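Local coordinates for TRAP dicarboxylate ABC transporter, substrate-binding protein (Roseobacter denitrificans, PDB 4OVQ) that binds beta-D-glucuronate and probably serves as the periplasmic substrate-binding component of a TRAP transport system, at residues G134-A139 / I236-G241; N25-N30 / G80-G85. All blocks are in the same frame, centred on the assembly; numbering follows the deposited sequence.

Interaction 1 (G134-A139 / I236-G241)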
loop_
_atom_site.group_PDB
_atom_site.type_symbol
_atom_site.label_atom_id
_atom_site.label_comp_id
_atom_site.label_asym_id
_atom_site.label_seq_id
_atom_site.Cartn_x
_atom_site.Cartn_y
_atom_site.Cartn_z
ATOM N N GLY A 134 -4.529 -17.844 3.153
ATOM C CA GLY A 134 -4.971 -18.213 1.826
ATOM C C GLY A 134 -4.496 -17.324 0.691
ATOM O O GLY A 134 -4.954 -17.446 -0.445
ATOM N N ILE A 135 -3.590 -16.409 1.014
ATOM C CA ILE A 135 -3.080 -15.498 0.002
ATOM C C ILE A 135 -1.556 -15.495 -0.088
ATOM O O ILE A 135 -0.858 -15.093 0.835
ATOM C CB ILE A 135 -3.601 -14.082 0.198
ATOM C CG1 ILE A 135 -3.126 -13.466 1.486
ATOM C CG2 ILE A 135 -5.118 -14.021 0.082
ATOM C CD1 ILE A 135 -3.923 -12.253 1.851
ATOM N N GLN A 136 -1.045 -15.970 -1.209
ATOM C CA GLN A 136 0.401 -16.120 -1.372
ATOM C C GLN A 136 1.030 -14.874 -2.047
ATOM O O GLN A 136 0.705 -14.560 -3.197
ATOM C CB GLN A 136 0.638 -17.353 -2.236
ATOM C CG GLN A 136 2.016 -17.523 -2.787
ATOM C CD GLN A 136 2.884 -18.176 -1.803
ATOM O OE1 GLN A 136 2.561 -19.260 -1.301
ATOM N NE2 GLN A 136 3.967 -17.509 -1.443
ATOM N N PRO A 137 1.908 -14.138 -1.348
ATOM C CA PRO A 137 2.631 -13.090 -2.085
ATOM C C PRO A 137 3.725 -13.685 -2.968
ATOM O O PRO A 137 4.401 -14.623 -2.566
ATOM C CB PRO A 137 3.230 -12.228 -0.976
ATOM C CG PRO A 137 3.484 -13.248 0.110
ATOM C CD PRO A 137 2.331 -14.201 0.070
ATOM N N LEU A 138 3.815 -13.182 -4.184
ATOM C CA LEU A 138 4.761 -13.630 -5.201
ATOM C C LEU A 138 5.906 -12.661 -5.426
ATOM O O LEU A 138 6.982 -13.089 -5.829
ATOM C CB LEU A 138 4.050 -13.826 -6.532
ATOM C CG LEU A 138 2.938 -14.868 -6.548
ATOM C CD1 LEU A 138 2.226 -14.785 -7.901
ATOM C CD2 LEU A 138 3.478 -16.286 -6.311
ATOM N N ALA A 139 5.700 -11.379 -5.160
ATOM C CA ALA A 139 6.719 -10.358 -5.303
ATOM C C ALA A 139 6.243 -9.092 -4.639
ATOM O O ALA A 139 5.036 -8.927 -4.416
ATOM C CB ALA A 139 7.022 -10.108 -6.766
ATOM N N ILE A 236 2.230 -8.585 -5.476
ATOM C CA ILE A 236 1.471 -9.389 -6.398
ATOM C C ILE A 236 1.056 -10.608 -5.582
ATOM O O ILE A 236 1.955 -11.300 -5.065
ATOM C CB ILE A 236 2.326 -9.825 -7.627
ATOM C CG1 ILE A 236 2.944 -8.617 -8.351
ATOM C CG2 ILE A 236 1.494 -10.688 -8.589
ATOM C CD1 ILE A 236 3.785 -8.986 -9.545
ATOM N N CYS A 237 -0.262 -10.861 -5.475
ATOM C CA CYS A 237 -0.964 -11.806 -4.552
ATOM C C CYS A 237 -1.579 -12.889 -5.465
ATOM O O CYS A 237 -2.113 -12.563 -6.528
ATOM C CB CYS A 237 -2.135 -11.118 -3.667
ATOM S SG CYS A 237 -2.643 -12.051 -2.321
ATOM N N ILE A 238 -1.495 -14.157 -5.077
ATOM C CA ILE A 238 -2.280 -15.214 -5.740
ATOM C C ILE A 238 -3.008 -16.039 -4.679
ATOM O O ILE A 238 -2.482 -16.333 -3.600
ATOM C CB ILE A 238 -1.400 -16.157 -6.658
ATOM C CG1 ILE A 238 -2.269 -17.106 -7.510
ATOM C CG2 ILE A 238 -0.364 -16.912 -5.844
ATOM C CD1 ILE A 238 -1.519 -17.814 -8.638
ATOM N N ASN A 239 -4.222 -16.458 -5.035
ATOM C CA ASN A 239 -4.959 -17.423 -4.246
ATOM C C ASN A 239 -4.104 -18.673 -4.065
ATOM O O ASN A 239 -3.604 -19.230 -5.047
ATOM C CB ASN A 239 -6.251 -17.744 -4.972
ATOM C CG ASN A 239 -6.970 -18.880 -4.356
ATOM O OD1 ASN A 239 -6.778 -20.043 -4.750
ATOM N ND2 ASN A 239 -7.764 -18.576 -3.339
ATOM N N ILE A 240 -3.902 -19.110 -2.825
ATOM C CA ILE A 240 -2.924 -20.167 -2.584
ATOM C C ILE A 240 -3.335 -21.529 -3.177
ATOM O O ILE A 240 -2.475 -22.314 -3.566
ATOM C CB ILE A 240 -2.532 -20.282 -1.105
ATOM C CG1 ILE A 240 -1.147 -20.944 -1.000
ATOM C CG2 ILE A 240 -3.594 -21.026 -0.356
ATOM C CD1 ILE A 240 -0.310 -20.410 0.125
ATOM N N GLY A 241 -4.631 -21.819 -3.244
ATOM C CA GLY A 241 -5.073 -23.069 -3.846
ATOM C C GLY A 241 -4.710 -23.137 -5.317
ATOM O O GLY A 241 -4.224 -24.151 -5.809
#

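Interaction 2 (N25-N30 / G80-G85)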
loop_
_atom_site.group_PDB
_atom_site.type_symbol
_atom_site.label_atom_id
_atom_site.label_comp_id
_atom_site.label_asym_id
_atom_site.label_seq_id
_atom_site.Cartn_x
_atom_site.Cartn_y
_atom_site.Cartn_z
ATOM N N ASN A 25 -7.212 -19.685 -17.348
ATOM C CA ASN A 25 -7.320 -18.267 -17.685
ATOM C C ASN A 25 -7.743 -17.486 -16.446
ATOM O O ASN A 25 -8.883 -17.591 -15.963
ATOM C CB ASN A 25 -8.317 -18.069 -18.811
ATOM C CG ASN A 25 -7.939 -18.854 -20.066
ATOM O OD1 ASN A 25 -6.765 -19.162 -20.295
ATOM N ND2 ASN A 25 -8.937 -19.171 -20.890
ATOM N N TRP A 26 -6.808 -16.714 -15.917
ATOM C CA TRP A 26 -7.011 -16.050 -14.649
ATOM C C TRP A 26 -7.521 -14.624 -14.809
ATOM O O TRP A 26 -7.379 -13.993 -15.862
ATOM C CB TRP A 26 -5.680 -16.008 -13.879
ATOM C CG TRP A 26 -5.060 -17.367 -13.518
ATOM C CD1 TRP A 26 -5.682 -18.587 -13.538
ATOM C CD2 TRP A 26 -3.717 -17.614 -13.072
ATOM N NE1 TRP A 26 -4.804 -19.569 -13.135
ATOM C CE2 TRP A 26 -3.592 -19.000 -12.851
ATOM C CE3 TRP A 26 -2.603 -16.798 -12.859
ATOM C CZ2 TRP A 26 -2.399 -19.585 -12.408
ATOM C CZ3 TRP A 26 -1.424 -17.369 -12.419
ATOM C CH2 TRP A 26 -1.319 -18.752 -12.219
ATOM N N ARG A 27 -8.075 -14.111 -13.716
ATOM C CA ARG A 27 -8.454 -12.719 -13.629
ATOM C C ARG A 27 -7.672 -12.077 -12.488
ATOM O O ARG A 27 -7.427 -12.724 -11.461
ATOM C CB ARG A 27 -9.959 -12.595 -13.396
ATOM C CG ARG A 27 -10.735 -13.166 -14.568
ATOM C CD ARG A 27 -12.150 -13.499 -14.222
ATOM N NE ARG A 27 -12.870 -12.340 -13.727
ATOM C CZ ARG A 27 -13.333 -12.185 -12.486
ATOM N NH1 ARG A 27 -13.162 -13.115 -11.549
ATOM N NH2 ARG A 27 -13.989 -11.068 -12.181
ATOM N N GLY A 28 -7.294 -10.826 -12.700
ATOM C CA GLY A 28 -6.552 -10.066 -11.716
ATOM C C GLY A 28 -7.117 -8.685 -11.442
ATOM O O GLY A 28 -7.705 -8.053 -12.321
ATOM N N TRP A 29 -6.904 -8.212 -10.215
ATOM C CA TRP A 29 -7.361 -6.895 -9.769
ATOM C C TRP A 29 -6.233 -5.913 -9.552
ATOM O O TRP A 29 -5.179 -6.270 -8.985
ATOM C CB TRP A 29 -8.150 -7.068 -8.460
ATOM C CG TRP A 29 -8.758 -5.876 -7.822
ATOM C CD1 TRP A 29 -10.076 -5.492 -7.906
ATOM C CD2 TRP A 29 -8.126 -4.940 -6.931
ATOM N NE1 TRP A 29 -10.276 -4.370 -7.160
ATOM C CE2 TRP A 29 -9.106 -4.003 -6.549
ATOM C CE3 TRP A 29 -6.820 -4.789 -6.445
ATOM C CZ2 TRP A 29 -8.827 -2.920 -5.689
ATOM C CZ3 TRP A 29 -6.531 -3.710 -5.621
ATOM C CH2 TRP A 29 -7.545 -2.819 -5.200
ATOM N N ASN A 30 -6.447 -4.685 -9.988
ATOM C CA ASN A 30 -5.571 -3.567 -9.674
ATOM C C ASN A 30 -6.445 -2.328 -9.577
ATOM O O ASN A 30 -7.358 -2.148 -10.402
ATOM C CB ASN A 30 -4.501 -3.415 -10.781
ATOM C CG ASN A 30 -3.803 -2.048 -10.775
ATOM O OD1 ASN A 30 -3.413 -1.555 -9.737
ATOM N ND2 ASN A 30 -3.607 -1.440 -11.954
ATOM N N GLY A 80 -11.028 -17.544 -3.696
ATOM C CA GLY A 80 -10.837 -18.171 -4.984
ATOM C C GLY A 80 -11.751 -17.732 -6.108
ATOM O O GLY A 80 -11.748 -18.337 -7.179
ATOM N N ALA A 81 -12.505 -16.661 -5.884
ATOM C CA ALA A 81 -13.322 -16.072 -6.930
ATOM C C ALA A 81 -12.493 -15.239 -7.927
ATOM O O ALA A 81 -12.919 -15.004 -9.067
ATOM C CB ALA A 81 -14.384 -15.222 -6.291
ATOM N N LEU A 82 -11.302 -14.840 -7.487
ATOM C CA LEU A 82 -10.333 -14.108 -8.303
ATOM C C LEU A 82 -8.996 -14.749 -8.031
ATOM O O LEU A 82 -8.702 -15.102 -6.906
ATOM C CB LEU A 82 -10.308 -12.673 -7.812
ATOM C CG LEU A 82 -10.120 -11.488 -8.734
ATOM C CD1 LEU A 82 -11.056 -11.589 -9.930
ATOM C CD2 LEU A 82 -10.386 -10.228 -7.906
ATOM N N GLU A 83 -8.159 -14.907 -9.039
ATOM C CA GLU A 83 -6.882 -15.566 -8.811
ATOM C C GLU A 83 -5.781 -14.611 -8.323
ATOM O O GLU A 83 -4.929 -15.010 -7.541
ATOM C CB GLU A 83 -6.398 -16.241 -10.108
ATOM C CG GLU A 83 -7.327 -17.381 -10.603
ATOM C CD GLU A 83 -8.623 -16.916 -11.298
ATOM O OE1 GLU A 83 -8.840 -15.726 -11.591
ATOM O OE2 GLU A 83 -9.474 -17.801 -11.539
ATOM N N ILE A 84 -5.793 -13.383 -8.825
ATOM C CA ILE A 84 -4.643 -12.495 -8.689
ATOM C C ILE A 84 -5.076 -11.127 -8.214
ATOM O O ILE A 84 -6.111 -10.605 -8.650
ATOM C CB ILE A 84 -3.906 -12.350 -10.060
ATOM C CG1 ILE A 84 -3.267 -13.680 -10.474
ATOM C CG2 ILE A 84 -2.899 -11.233 -10.002
ATOM C CD1 ILE A 84 -2.064 -14.108 -9.664
ATOM N N GLY A 85 -4.242 -10.512 -7.376
ATOM C CA GLY A 85 -4.401 -9.098 -7.067
ATOM C C GLY A 85 -3.048 -8.444 -6.868
ATOM O O GLY A 85 -2.088 -9.070 -6.451
HETATM O O HOH W 1 -10.520 -17.982 -14.136
HETATM O O HOH W 2 -11.509 -15.290 -11.627
#

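Interaction 1 (G134-A139 / I236-G241)
Gln136 and Ile238 form an antiparallel hydrogen-bonded pair, Gln136 N to Ile238 O at 2.8 Å and Ile238 N to Gln136 O at 2.9 Å, in two strands whose N-to-C directions differ by 143°. Leu138 N continues the pattern to Ile236 O at 2.8 Å. On one face of the sheet Cys237, with SG anti to its backbone N (chi1 -164°), sets the sulfur 3.4 Å from Ile135 CB. Helix 121-132 covers Ile135 and Pro137 on this face. The pairing belongs to the five-stranded mixed sheet of one lobe of the solute-binding fold, where 135-141 is an outermost strand and 234-239 lies inside it. On the other face Ile238 CG2 is the shared apolar surface: Leu138 CD2 lies 3.9 Å from it and Gln136 CB 3.8 Å, and Leu138 continues onto helix 248-282. The Gln136 chain bends at chi2 (84°), which lays its amide alongside its own strand; NE2 donates to Pro137 O in the plane of the amide, while OE1 packs against Ile240 CD1. Past Asn239, the N-cap of helix 240-244, the same register makes its last bond, Ile240 N to Gly134 O at 3.1 Å, as the chain enters that helix. Gly134, at positive phi, closes helix 121-132 through a Schellman motif.

Interaction 2 (N25-N30 / G80-G85)
Glu83 lies across the indole of Trp26 and bonds to the backbone of the next residue, Arg27. Its CB sits over the face of the five-membered ring, 4.2 Å from the centroid and 27° off the normal, a CH-pi contact; CG comes within 3.6 Å of Trp26 CD1. A bend at chi2 (77°) carries the carboxylate round to lie nearly parallel to the indole, the two planes 8° apart. From there OE1 accepts Arg27 N at 2.8 Å, met from above the carboxylate plane. The Arg27 guanidinium meets Leu82 instead: CD1 lies over one of its faces, 3.5 Å from CZ, the side chains crossing at about a right angle, while Ala81 O and a water lie at its edge. Leu82 also reaches Trp29, CD2 to Trp29 CB at 3.9 Å. From Ile84 onward the segments pair as parallel strands: Ile84 N donates to Arg27 O, and Ile84 O accepts Trp29 N at 3.0 Å. Gly28 faces Ile84, and its CA makes a CA-H...O contact with Ile84 O. A second water bridges Asn25 O and Glu83 OE2, donating to the carboxylate oxygen at 2.8 Å. Arg27 NH1, 5.0 Å from Glu83 OE1 and not salt-bridged to it, donates to the first water, which may bridge the two; the arginine would probably still favour the charged carboxylate, helped by the Arg27 N-H and perhaps the waters.

How the interactions relate
Both contacts build the same mixed sheet. Strand 84-88 of interaction 2 lies beside strand 234-239 of interaction 1, and the seam is probably hydrogen-bonded: Cys237 N to Gly85 O at 2.7 Å and Asn239 N to Glu83 O at 3.0 Å. Their centres are 10 Å apart. Beside the seam, Asn239 ND2 bonds to Val77 O, tying interaction 1 to helix 70-79, the helix against which Leu82 and Trp29 of interaction 2 pack. Interaction 2 lies nearer the glucuronate: the Trp29 side chain is about 5 Å from the ligand and about 4 Å from that of ligand-binding Gln70, whereas the Cys237 side chain is about 11 Å from the ligand.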